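Local coordinates for extracellular protein containing a SCP domain (Bacillus anthracis, PDB 4IFA) that is of unknown function but is an extracellular protein with a cysteine-rich secretory (SCP/CAP) domain, considered a vaccine candidate and possibly involved in virulence, at residues 227-232 / 238-243; 313-318 / 334-339; 52-55 / 60-63. One frame throughout, in Å; residues are numbered along the deposited sequence.

Contact 1. Residues 227-232 / 238-243; sequences LTNIIR and PLLAWD
The guanidinium of Arg232 has the methyl CD2 of Leu240 over the centre of one face, 3.7 Å above its plane, and the carbonyl oxygen of Pro238 at its edge, in plane. That oxygen is gripped side-on by two nitrogens: Arg232 NE lies 2.8 Å from Pro238 O, nearly in line with the carbonyl bond, and Arg232 NH2 3.2 Å from the same atom. Bends at chi2 and chi3 (-81° and -70°) curl the chain so that the NE/NH2 edge faces Pro238 O. The amide of Asn229 makes a second pair of bonds. Its OD1 accepts the Leu240 N-H at 2.8 Å, almost straight at 170°, while ND2 donates to a lone pair of Leu240 O at 3.1 Å, fixing the amide's rotation on both backbone groups of one residue. Leu239 CD2 rests 3.5 Å from Asn229 O. Arg232 NH1 binds Leu315 O and Asn317 O, the last residue of helix 309-315 and the turn after it. Thr228 CG2 touches Leu240 CD1 (4.1 Å), and Thr228 packs on Leu302 of helix 298-306. In the CAP domain, the final turns of helix 210-234 hold the lead-in to edge strand 241-242 of the four-stranded sheet, where Leu240 packs onto Leu323 and Phe336.

Contact 2. Residues 313-318 / 334-339; sequences KNLLNE and QNFIRK
Asn314 meets Phe336 twice. Its CB lies 3.7 Å from ring atom CE2 of Phe336, and its backbone oxygen stands over a ring face, 3.8 Å above the plane and displaced toward the rim. The same oxygen accepts the N-H of Asn317 at 3.3 Å, as the chain turns out of helix 309-315. With chi1 at -71° CG lies beside the backbone N and carries the amide away from the ring, so CB alone of the side chain meets it, while ND2 bonds to Asn290 OD1 on strand 286-293. Leu315 sends CD2 to the edge of the ring, near its plane, 4.0 Å from Phe336 CZ. This methyl also comes end-on to the amide of Gln334, equally far, at 3.7 Å, from NE2 and OE1 of Gln334, and the two side chains cross at about a right angle. Gln334 OE1 takes a hydrogen bond from Asn290 ND2, so the Asn290 amide links the polar ends of Asn314 and Gln334 across the apolar contact. Phe336 is further enclosed by Phe320, whose ring is inclined about 20° to it. Along strand 331-338 the side chains alternate: Gln334 and Phe336 meet helix 309-315, whereas Asn335 and Ile337 meet helix 244-260. A sheet packed with helices on both faces in this way is the alpha-beta-alpha sandwich characteristic of CAP domains.

Contact 3. Residues 52-55 / 60-63; sequences LNMI and ENLL
Two short helical pieces approach each other across a brief turn, closest at Met54 and Leu62, whose CA atoms are 6.6 Å apart. Met54, present as selenomethionine, bridges the gap. Bends at chi2 and chi3 (-60° and -65°) curl its chain so that the terminal methyl reaches the backbone of helix 59-66: CE lies 3.4 Å from Leu62 CA, tighter than usual van der Waals contact, and 3.7 Å from Leu62 CD1. Met54 CE is also 3.4 Å from Asn61 ND2, and Met54 SE 3.8 Å from it, the two side chains passing obliquely. A water completes the contact, donating to Met54 O at 3.0 Å and accepting from Asn61 ND2 at 3.0 Å. At the other end of this amide, Asn61 OD1 receives a hydrogen bond from Lys65 NZ. Deeper in, Met54 and Leu62 both rest on Phe94 of strand 92-97, and Leu62 extends onto Val96, Val101, Trp82 and Tyr84, so the helices sit against the seven-stranded sheet. The polar tie is thus indirect, through one water, while the selenomethionine methyl fills the join: the two pieces are held mainly by apolar packing and their common seat on the sheet.

From the N terminus, contact 3 comes first, closing the turn 55-58 between helices 51-54 and 59-66 beside the seven-stranded sheet. Contact 1 then closes the turn that follows helix 210-234, joining the end of that helix to the approach of strand 241-242. Contact 2 closes last, spanning the 322-328/331-338 hairpin to bring helix 309-315 onto the second of these strands. The three follow in series; none nests or crosses. Contacts 1 and 2 touch, centres 9 Å apart, where Arg232 of contact 1 reaches the carbonyls of Leu315 and Asn317 in contact 2, and together they unite two helices with the four-stranded sheet. Contact 3 stands apart, its centre about 28 Å and 36 Å from theirs.

Contact 1. Residues 227-232 / 238-243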
ATOM      1  N   LEU A 227       2.003  -4.060   6.108  1.00 18.44           N
ATOM      2  CA  LEU A 227       1.050  -2.978   6.246  1.00 17.12           C
ATOM      3  C   LEU A 227      -0.224  -3.483   6.923  1.00 16.97           C
ATOM      4  O   LEU A 227      -0.925  -2.709   7.555  1.00 17.64           O
ATOM      5  CB  LEU A 227       0.804  -2.339   4.867  1.00 17.16           C
ATOM      6  CG  LEU A 227       2.012  -1.658   4.245  1.00 18.03           C
ATOM      7  CD1 LEU A 227       1.688  -1.288   2.773  1.00 19.89           C
ATOM      8  CD2 LEU A 227       2.343  -0.414   5.073  1.00 21.94           C
ATOM      9  N   THR A 228      -0.519  -4.781   6.793  1.00 16.10           N
ATOM     10  CA  THR A 228      -1.661  -5.374   7.534  1.00 16.11           C
ATOM     11  C   THR A 228      -1.304  -5.342   9.029  1.00 16.88           C
ATOM     12  O   THR A 228      -2.179  -5.061   9.835  1.00 17.36           O
ATOM     13  CB  THR A 228      -1.985  -6.811   7.069  1.00 16.81           C
ATOM     14  OG1 THR A 228      -2.485  -6.731   5.718  1.00 18.06           O
ATOM     15  CG2 THR A 228      -3.090  -7.436   7.898  1.00 17.25           C
ATOM     16  N   ASN A 229      -0.064  -5.638   9.395  1.00 17.50           N
ATOM     17  CA  ASN A 229       0.333  -5.595  10.793  1.00 17.99           C
ATOM     18  C   ASN A 229       0.311  -4.153  11.344  1.00 19.58           C
ATOM     19  O   ASN A 229       0.029  -3.957  12.520  1.00 18.81           O
ATOM     20  CB  ASN A 229       1.627  -6.324  11.065  1.00 19.46           C
ATOM     21  CG  ASN A 229       1.428  -7.813  11.168  1.00 18.71           C
ATOM     22  OD1 ASN A 229       0.372  -8.247  11.626  1.00 19.72           O
ATOM     23  ND2 ASN A 229       2.423  -8.602  10.773  1.00 22.43           N
ATOM     24  N   ILE A 230       0.564  -3.150  10.504  1.00 18.07           N
ATOM     25  CA  ILE A 230       0.394  -1.748  10.919  1.00 17.78           C
ATOM     26  C   ILE A 230      -1.076  -1.474  11.260  1.00 18.17           C
ATOM     27  O   ILE A 230      -1.381  -0.831  12.264  1.00 19.38           O
ATOM     28  CB  ILE A 230       0.958  -0.797   9.861  1.00 19.29           C
ATOM     29  CG1 ILE A 230       2.482  -0.909   9.915  1.00 23.17           C
ATOM     30  CG2 ILE A 230       0.460   0.638  10.066  1.00 20.52           C
ATOM     31  CD1 ILE A 230       3.205  -0.068   8.949  1.00 26.74           C
ATOM     32  N   ILE A 231      -1.990  -1.984  10.433  1.00 16.96           N
ATOM     33  CA  ILE A 231      -3.390  -1.883  10.740  1.00 18.46           C
ATOM     34  C   ILE A 231      -3.698  -2.592  12.066  1.00 18.90           C
ATOM     35  O   ILE A 231      -4.438  -2.034  12.922  1.00 20.41           O
ATOM     36  CB  ILE A 231      -4.232  -2.493   9.581  1.00 17.51           C
ATOM     37  CG1 ILE A 231      -4.163  -1.614   8.351  1.00 18.63           C
ATOM     38  CG2 ILE A 231      -5.695  -2.637  10.017  1.00 19.40           C
ATOM     39  CD1 ILE A 231      -4.652  -2.262   7.056  1.00 18.55           C
ATOM     40  N   ARG A 232      -3.204  -3.809  12.242  1.00 19.24           N
ATOM     41  CA  ARG A 232      -3.460  -4.576  13.496  1.00 19.90           C
ATOM     42  C   ARG A 232      -2.993  -3.738  14.704  1.00 20.40           C
ATOM     43  O   ARG A 232      -3.726  -3.559  15.691  1.00 21.12           O
ATOM     44  CB  ARG A 232      -2.782  -5.940  13.539  1.00 20.53           C
ATOM     45  CG  ARG A 232      -3.024  -6.944  12.415  1.00 23.92           C
ATOM     46  CD  ARG A 232      -4.259  -7.682  12.516  1.00 23.37           C
ATOM     47  NE  ARG A 232      -4.290  -8.648  13.613  1.00 20.90           N
ATOM     48  CZ  ARG A 232      -5.284  -9.512  13.798  1.00 22.94           C
ATOM     49  NH1 ARG A 232      -6.295  -9.536  12.960  1.00 22.72           N
ATOM     50  NH2 ARG A 232      -5.238 -10.355  14.831  1.00 22.47           N
ATOM     51  N   PRO A 238      -3.325  -8.259  18.225  1.00 25.85           N
ATOM     52  CA  PRO A 238      -2.056  -8.922  18.098  1.00 26.21           C
ATOM     53  C   PRO A 238      -1.643  -9.005  16.639  1.00 24.00           C
ATOM     54  O   PRO A 238      -2.480  -9.106  15.746  1.00 23.02           O
ATOM     55  CB  PRO A 238      -2.328 -10.329  18.627  1.00 27.27           C
ATOM     56  CG  PRO A 238      -3.553 -10.211  19.427  1.00 31.64           C
ATOM     57  CD  PRO A 238      -4.353  -9.117  18.817  1.00 28.21           C
ATOM     58  N   LEU A 239      -0.341  -8.997  16.403  1.00 23.72           N
ATOM     59  CA  LEU A 239       0.171  -9.071  15.065  1.00 23.80           C
ATOM     60  C   LEU A 239       0.012 -10.486  14.521  1.00 22.92           C
ATOM     61  O   LEU A 239      -0.119 -11.475  15.278  1.00 25.38           O
ATOM     62  CB  LEU A 239       1.638  -8.677  15.028  1.00 24.62           C
ATOM     63  CG  LEU A 239       1.981  -7.271  15.564  1.00 28.65           C
ATOM     64  CD1 LEU A 239       3.408  -6.916  15.149  1.00 32.72           C
ATOM     65  CD2 LEU A 239       0.985  -6.204  15.067  1.00 30.39           C
ATOM     66  N   LEU A 240      -0.039 -10.571  13.208  1.00 20.59           N
ATOM     67  CA  LEU A 240      -0.149 -11.842  12.518  1.00 21.11           C
ATOM     68  C   LEU A 240       1.239 -12.323  12.094  1.00 22.29           C
ATOM     69  O   LEU A 240       2.132 -11.533  11.704  1.00 23.39           O
ATOM     70  CB  LEU A 240      -1.027 -11.680  11.270  1.00 20.64           C
ATOM     71  CG  LEU A 240      -2.456 -11.212  11.496  1.00 20.22           C
ATOM     72  CD1 LEU A 240      -3.140 -10.776  10.203  1.00 23.73           C
ATOM     73  CD2 LEU A 240      -3.284 -12.259  12.226  1.00 24.96           C
ATOM     74  N   ALA A 241       1.451 -13.624  12.224  1.00 22.26           N
ATOM     75  CA  ALA A 241       2.686 -14.291  11.800  1.00 22.70           C
ATOM     76  C   ALA A 241       2.582 -14.733  10.372  1.00 24.01           C
ATOM     77  O   ALA A 241       1.574 -15.244   9.969  1.00 23.54           O
ATOM     78  CB  ALA A 241       2.956 -15.537  12.686  1.00 23.17           C
ATOM     79  N   TRP A 242       3.653 -14.562   9.593  1.00 21.58           N
ATOM     80  CA  TRP A 242       3.698 -15.011   8.218  1.00 23.55           C
ATOM     81  C   TRP A 242       3.660 -16.516   8.149  1.00 23.05           C
ATOM     82  O   TRP A 242       4.370 -17.209   8.917  1.00 26.25           O
ATOM     83  CB  TRP A 242       5.018 -14.545   7.565  1.00 22.94           C
ATOM     84  CG  TRP A 242       5.219 -14.985   6.130  1.00 24.31           C
ATOM     85  CD1 TRP A 242       6.013 -16.018   5.697  1.00 25.52           C
ATOM     86  CD2 TRP A 242       4.571 -14.467   4.954  1.00 22.71           C
ATOM     87  NE1 TRP A 242       5.935 -16.139   4.332  1.00 25.78           N
ATOM     88  CE2 TRP A 242       5.073 -15.195   3.844  1.00 22.99           C
ATOM     89  CE3 TRP A 242       3.663 -13.434   4.715  1.00 20.63           C
ATOM     90  CZ2 TRP A 242       4.667 -14.930   2.537  1.00 24.22           C
ATOM     91  CZ3 TRP A 242       3.298 -13.143   3.425  1.00 22.61           C
ATOM     92  CH2 TRP A 242       3.765 -13.902   2.353  1.00 22.94           C
ATOM     93  N   ASP A 243       2.833 -17.035   7.236  1.00 23.96           N
ATOM     94  CA  ASP A 243       2.807 -18.475   7.030  1.00 25.27           C
ATOM     95  C   ASP A 243       3.061 -18.768   5.560  1.00 25.14           C
ATOM     96  O   ASP A 243       2.221 -18.482   4.683  1.00 24.26           O
ATOM     97  CB  ASP A 243       1.493 -19.106   7.465  1.00 25.98           C
ATOM     98  CG  ASP A 243       1.592 -20.617   7.484  1.00 28.88           C
ATOM     99  OD1 ASP A 243       2.322 -21.181   8.365  1.00 33.47           O
ATOM    100  OD2 ASP A 243       1.026 -21.278   6.601  1.00 29.45           O
TER
HETATM  101  O   HOH W   1      -2.872 -12.385  16.108  1.00 39.61           O

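Contact 2. Residues 313-318 / 334-339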
ATOM      1  N   LYS A 313     -13.504  -6.818   8.238  1.00 21.04           N
ATOM      2  CA  LYS A 313     -13.775  -7.810   9.277  1.00 23.20           C
ATOM      3  C   LYS A 313     -12.617  -8.814   9.380  1.00 22.36           C
ATOM      4  O   LYS A 313     -12.229  -9.169  10.491  1.00 23.20           O
ATOM      5  CB  LYS A 313     -15.142  -8.512   9.081  1.00 25.16           C
ATOM      6  CG  LYS A 313     -16.320  -7.588   9.354  1.00 32.40           C
ATOM      7  CD  LYS A 313     -17.690  -8.235   9.375  1.00 39.17           C
ATOM      8  CE  LYS A 313     -18.766  -7.115   9.449  1.00 43.00           C
ATOM      9  NZ  LYS A 313     -18.533  -6.086  10.519  1.00 44.68           N
ATOM     10  N   ASN A 314     -12.055  -9.270   8.242  1.00 20.67           N
ATOM     11  CA  ASN A 314     -10.949 -10.215   8.313  1.00 20.71           C
ATOM     12  C   ASN A 314      -9.683  -9.545   8.840  1.00 20.18           C
ATOM     13  O   ASN A 314      -9.002 -10.085   9.717  1.00 21.56           O
ATOM     14  CB  ASN A 314     -10.664 -10.866   6.961  1.00 20.29           C
ATOM     15  CG  ASN A 314     -11.721 -11.835   6.535  1.00 22.36           C
ATOM     16  OD1 ASN A 314     -12.265 -12.597   7.359  1.00 23.22           O
ATOM     17  ND2 ASN A 314     -12.007 -11.841   5.245  1.00 21.60           N
ATOM     18  N   LEU A 315      -9.407  -8.325   8.363  1.00 19.60           N
ATOM     19  CA  LEU A 315      -8.248  -7.583   8.859  1.00 19.88           C
ATOM     20  C   LEU A 315      -8.239  -7.423  10.355  1.00 20.43           C
ATOM     21  O   LEU A 315      -7.207  -7.499  11.001  1.00 20.79           O
ATOM     22  CB  LEU A 315      -8.206  -6.184   8.241  1.00 18.93           C
ATOM     23  CG  LEU A 315      -7.906  -6.132   6.751  1.00 18.37           C
ATOM     24  CD1 LEU A 315      -8.152  -4.702   6.224  1.00 19.75           C
ATOM     25  CD2 LEU A 315      -6.487  -6.556   6.367  1.00 20.43           C
ATOM     26  N   LEU A 316      -9.422  -7.210  10.927  1.00 18.85           N
ATOM     27  CA  LEU A 316      -9.545  -6.852  12.343  1.00 21.74           C
ATOM     28  C   LEU A 316      -9.975  -7.998  13.251  1.00 22.15           C
ATOM     29  O   LEU A 316     -10.279  -7.789  14.418  1.00 23.84           O
ATOM     30  CB  LEU A 316     -10.505  -5.653  12.518  1.00 22.48           C
ATOM     31  CG  LEU A 316     -10.137  -4.377  11.763  1.00 22.06           C
ATOM     32  CD1 LEU A 316     -11.105  -3.251  12.091  1.00 22.99           C
ATOM     33  CD2 LEU A 316      -8.700  -3.974  12.019  1.00 21.91           C
ATOM     34  N   ASN A 317      -9.956  -9.225  12.733  1.00 21.64           N
ATOM     35  CA  ASN A 317     -10.397 -10.359  13.534  1.00 22.40           C
ATOM     36  C   ASN A 317      -9.312 -10.818  14.476  1.00 22.83           C
ATOM     37  O   ASN A 317      -8.282 -11.316  14.045  1.00 23.32           O
ATOM     38  CB  ASN A 317     -10.848 -11.504  12.620  1.00 23.13           C
ATOM     39  CG  ASN A 317     -11.553 -12.619  13.383  1.00 24.22           C
ATOM     40  OD1 ASN A 317     -11.514 -12.698  14.619  1.00 24.38           O
ATOM     41  ND2 ASN A 317     -12.238 -13.482  12.637  1.00 25.84           N
ATOM     42  N   GLU A 318      -9.531 -10.649  15.773  1.00 25.09           N
ATOM     43  CA  GLU A 318      -8.543 -11.060  16.761  1.00 26.54           C
ATOM     44  C   GLU A 318      -8.333 -12.594  16.786  1.00 28.41           C
ATOM     45  O   GLU A 318      -7.301 -13.087  17.289  1.00 29.08           O
ATOM     46  CB  GLU A 318      -8.945 -10.550  18.162  1.00 30.98           C
ATOM     47  CG  GLU A 318      -7.876 -10.793  19.245  1.00 36.19           C
ATOM     48  CD  GLU A 318      -8.046  -9.910  20.473  1.00 48.19           C
ATOM     49  OE1 GLU A 318      -9.215  -9.655  20.866  1.00 54.59           O
ATOM     50  OE2 GLU A 318      -7.013  -9.478  21.055  1.00 50.86           O
ATOM     51  N   GLN A 334      -5.250 -12.407   0.317  1.00 17.16           N
ATOM     52  CA  GLN A 334      -4.863 -12.658   1.707  1.00 17.70           C
ATOM     53  C   GLN A 334      -5.586 -13.899   2.171  1.00 17.56           C
ATOM     54  O   GLN A 334      -6.822 -13.975   2.052  1.00 18.44           O
ATOM     55  CB  GLN A 334      -5.298 -11.518   2.629  1.00 18.74           C
ATOM     56  CG  GLN A 334      -4.542 -10.223   2.480  1.00 18.07           C
ATOM     57  CD  GLN A 334      -5.091  -9.119   3.372  1.00 17.99           C
ATOM     58  OE1 GLN A 334      -6.305  -8.921   3.469  1.00 18.10           O
ATOM     59  NE2 GLN A 334      -4.192  -8.392   4.061  1.00 17.99           N
ATOM     60  N   ASN A 335      -4.844 -14.834   2.772  1.00 18.30           N
ATOM     61  CA  ASN A 335      -5.437 -15.973   3.461  1.00 17.90           C
ATOM     62  C   ASN A 335      -4.994 -15.891   4.926  1.00 18.45           C
ATOM     63  O   ASN A 335      -3.811 -15.979   5.270  1.00 19.37           O
ATOM     64  CB  ASN A 335      -5.107 -17.322   2.819  1.00 19.12           C
ATOM     65  CG  ASN A 335      -5.881 -17.590   1.537  1.00 20.23           C
ATOM     66  OD1 ASN A 335      -6.798 -16.814   1.117  1.00 22.30           O
ATOM     67  ND2 ASN A 335      -5.521 -18.683   0.887  1.00 19.29           N
ATOM     68  N   PHE A 336      -5.979 -15.695   5.799  1.00 18.88           N
ATOM     69  CA  PHE A 336      -5.787 -15.573   7.232  1.00 19.35           C
ATOM     70  C   PHE A 336      -6.071 -16.931   7.852  1.00 19.66           C
ATOM     71  O   PHE A 336      -7.004 -17.628   7.438  1.00 20.48           O
ATOM     72  CB  PHE A 336      -6.809 -14.574   7.833  1.00 18.95           C
ATOM     73  CG  PHE A 336      -6.700 -13.158   7.341  1.00 18.24           C
ATOM     74  CD1 PHE A 336      -5.978 -12.234   8.072  1.00 19.72           C
ATOM     75  CD2 PHE A 336      -7.340 -12.752   6.181  1.00 18.35           C
ATOM     76  CE1 PHE A 336      -5.877 -10.928   7.648  1.00 20.53           C
ATOM     77  CE2 PHE A 336      -7.222 -11.451   5.726  1.00 18.76           C
ATOM     78  CZ  PHE A 336      -6.491 -10.544   6.476  1.00 19.91           C
ATOM     79  N   ILE A 337      -5.291 -17.307   8.863  1.00 20.60           N
ATOM     80  CA  ILE A 337      -5.527 -18.551   9.594  1.00 22.37           C
ATOM     81  C   ILE A 337      -5.359 -18.375  11.088  1.00 23.07           C
ATOM     82  O   ILE A 337      -4.777 -17.404  11.580  1.00 21.97           O
ATOM     83  CB  ILE A 337      -4.610 -19.717   9.150  1.00 24.72           C
ATOM     84  CG1 ILE A 337      -3.126 -19.348   9.327  1.00 25.56           C
ATOM     85  CG2 ILE A 337      -4.880 -20.075   7.645  1.00 25.15           C
ATOM     86  CD1 ILE A 337      -2.194 -20.570   9.168  1.00 31.36           C
ATOM     87  N   ARG A 338      -5.976 -19.305  11.804  1.00 22.65           N
ATOM     88  CA  ARG A 338      -5.797 -19.464  13.228  1.00 24.06           C
ATOM     89  C   ARG A 338      -5.213 -20.842  13.439  1.00 26.76           C
ATOM     90  O   ARG A 338      -5.772 -21.842  12.964  1.00 27.95           O
ATOM     91  CB  ARG A 338      -7.113 -19.384  14.029  1.00 25.23           C
ATOM     92  CG  ARG A 338      -6.900 -19.606  15.523  1.00 25.56           C
ATOM     93  CD  ARG A 338      -8.212 -19.537  16.279  1.00 27.18           C
ATOM     94  NE  ARG A 338      -8.050 -19.778  17.703  1.00 29.59           N
ATOM     95  CZ  ARG A 338      -7.787 -18.860  18.625  1.00 28.69           C
ATOM     96  NH1 ARG A 338      -7.601 -17.585  18.277  1.00 28.31           N
ATOM     97  NH2 ARG A 338      -7.686 -19.224  19.895  1.00 33.61           N
ATOM     98  N   LYS A 339      -4.111 -20.918  14.148  1.00 28.33           N
ATOM     99  CA  LYS A 339      -3.617 -22.220  14.565  1.00 31.92           C
ATOM    100  C   LYS A 339      -2.949 -22.111  15.928  1.00 33.89           C
ATOM    101  O   LYS A 339      -2.853 -21.018  16.492  1.00 33.44           O
ATOM    102  CB  LYS A 339      -2.740 -22.877  13.501  1.00 33.61           C
ATOM    103  CG  LYS A 339      -1.533 -22.057  13.124  1.00 34.78           C
ATOM    104  CD  LYS A 339      -0.691 -22.774  12.107  1.00 39.17           C
ATOM    105  CE  LYS A 339       0.555 -21.988  11.753  1.00 41.89           C
ATOM    106  NZ  LYS A 339       1.376 -22.759  10.772  1.00 45.96           N
ATOM    107  OXT LYS A 339      -2.569 -23.145  16.511  1.00 36.86           O
TER

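Contact 3. Residues 52-55 / 60-63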
ATOM      1  N   LEU A  52       9.126  13.697   2.473  1.00 21.96           N
ATOM      2  CA  LEU A  52       8.861  14.566   1.305  1.00 22.33           C
ATOM      3  C   LEU A  52      10.121  15.275   0.814  1.00 24.33           C
ATOM      4  O   LEU A  52      10.325  15.404  -0.419  1.00 24.13           O
ATOM      5  CB  LEU A  52       7.744  15.573   1.583  1.00 23.23           C
ATOM      6  CG  LEU A  52       7.449  16.547   0.456  1.00 25.09           C
ATOM      7  CD1 LEU A  52       7.102  15.833  -0.855  1.00 26.29           C
ATOM      8  CD2 LEU A  52       6.277  17.431   0.925  1.00 26.89           C
ATOM      9  N   ASN A  53      10.967  15.737   1.744  1.00 24.21           N
ATOM     10  CA  ASN A  53      12.242  16.403   1.396  1.00 25.93           C
ATOM     11  C   ASN A  53      13.143  15.513   0.544  1.00 25.54           C
ATOM     12  O   ASN A  53      14.000  16.021  -0.184  1.00 26.70           O
ATOM     13  CB  ASN A  53      13.084  16.787   2.650  1.00 26.29           C
ATOM     14  CG  ASN A  53      12.511  17.918   3.510  1.00 30.28           C
ATOM     15  OD1 ASN A  53      12.871  18.003   4.710  1.00 30.70           O
ATOM     16  ND2 ASN A  53      11.690  18.806   2.936  1.00 31.69           N
HETATM   17  N   MSE A  54      12.985  14.190   0.653  1.00 24.56           N
HETATM   18  CA  MSE A  54      13.817  13.266  -0.127  1.00 23.59           C
HETATM   19  C   MSE A  54      13.375  13.153  -1.598  1.00 25.46           C
HETATM   20  O   MSE A  54      14.178  12.780  -2.480  1.00 25.15           O
HETATM   21  CB  MSE A  54      13.819  11.884   0.514  1.00 22.17           C
HETATM   22  CG  MSE A  54      14.063  11.894   2.022  1.00 23.54           C
HETATM   23 SE   MSE A  54      15.769  12.685   2.488  1.00 31.04          SE
HETATM   24  CE  MSE A  54      16.556  11.395   1.686  1.00 27.55           C
ATOM     25  N   ILE A  55      12.116  13.470  -1.873  1.00 25.56           N
ATOM     26  CA  ILE A  55      11.565  13.342  -3.214  1.00 25.35           C
ATOM     27  C   ILE A  55      12.280  14.317  -4.134  1.00 26.98           C
ATOM     28  O   ILE A  55      12.350  15.536  -3.857  1.00 27.45           O
ATOM     29  CB  ILE A  55      10.027  13.585  -3.269  1.00 26.26           C
ATOM     30  CG1 ILE A  55       9.244  12.668  -2.325  1.00 25.88           C
ATOM     31  CG2 ILE A  55       9.516  13.408  -4.708  1.00 27.61           C
ATOM     32  CD1 ILE A  55       9.262  11.207  -2.702  1.00 25.16           C
ATOM     33  N   GLU A  60      21.988   8.501  -3.174  1.00 30.88           N
ATOM     34  CA  GLU A  60      23.055   8.705  -2.208  1.00 33.54           C
ATOM     35  C   GLU A  60      22.603   9.515  -0.997  1.00 32.85           C
ATOM     36  O   GLU A  60      23.012   9.224   0.137  1.00 33.78           O
ATOM     37  CB  GLU A  60      24.225   9.426  -2.873  1.00 35.37           C
ATOM     38  CG  GLU A  60      25.400   9.791  -1.931  1.00 39.57           C
ATOM     39  CD  GLU A  60      26.544  10.563  -2.593  1.00 47.26           C
ATOM     40  OE1 GLU A  60      26.740  10.483  -3.832  1.00 45.12           O
ATOM     41  OE2 GLU A  60      27.265  11.243  -1.833  1.00 52.36           O
ATOM     42  N   ASN A  61      21.779  10.542  -1.246  1.00 32.75           N
ATOM     43  CA  ASN A  61      21.186  11.381  -0.186  1.00 31.65           C
ATOM     44  C   ASN A  61      20.248  10.535   0.698  1.00 29.61           C
ATOM     45  O   ASN A  61      20.312  10.611   1.923  1.00 28.97           O
ATOM     46  CB  ASN A  61      20.463  12.584  -0.826  1.00 30.65           C
ATOM     47  CG  ASN A  61      19.865  13.541   0.190  1.00 32.38           C
ATOM     48  OD1 ASN A  61      20.565  14.115   1.023  1.00 37.01           O
ATOM     49  ND2 ASN A  61      18.541  13.699   0.124  1.00 29.52           N
ATOM     50  N   LEU A  62      19.459   9.669   0.074  1.00 28.21           N
ATOM     51  CA  LEU A  62      18.531   8.811   0.813  1.00 27.45           C
ATOM     52  C   LEU A  62      19.346   7.861   1.680  1.00 29.03           C
ATOM     53  O   LEU A  62      19.104   7.762   2.890  1.00 28.41           O
ATOM     54  CB  LEU A  62      17.624   8.051  -0.150  1.00 27.75           C
ATOM     55  CG  LEU A  62      16.654   7.067   0.485  1.00 27.52           C
ATOM     56  CD1 LEU A  62      15.689   7.757   1.506  1.00 26.66           C
ATOM     57  CD2 LEU A  62      15.845   6.396  -0.598  1.00 28.14           C
ATOM     58  N   LEU A  63      20.385   7.251   1.095  1.00 29.54           N
ATOM     59  CA  LEU A  63      21.232   6.322   1.863  1.00 31.15           C
ATOM     60  C   LEU A  63      21.884   7.027   3.074  1.00 32.86           C
ATOM     61  O   LEU A  63      21.947   6.476   4.165  1.00 31.75           O
ATOM     62  CB  LEU A  63      22.283   5.697   0.943  1.00 32.17           C
ATOM     63  CG  LEU A  63      23.082   4.522   1.469  1.00 35.23           C
ATOM     64  CD1 LEU A  63      22.140   3.400   1.821  1.00 35.32           C
ATOM     65  CD2 LEU A  63      24.046   4.098   0.408  1.00 36.45           C
TER
HETATM   66  O   HOH W   2      16.935  11.901  -1.677  1.00 28.55           O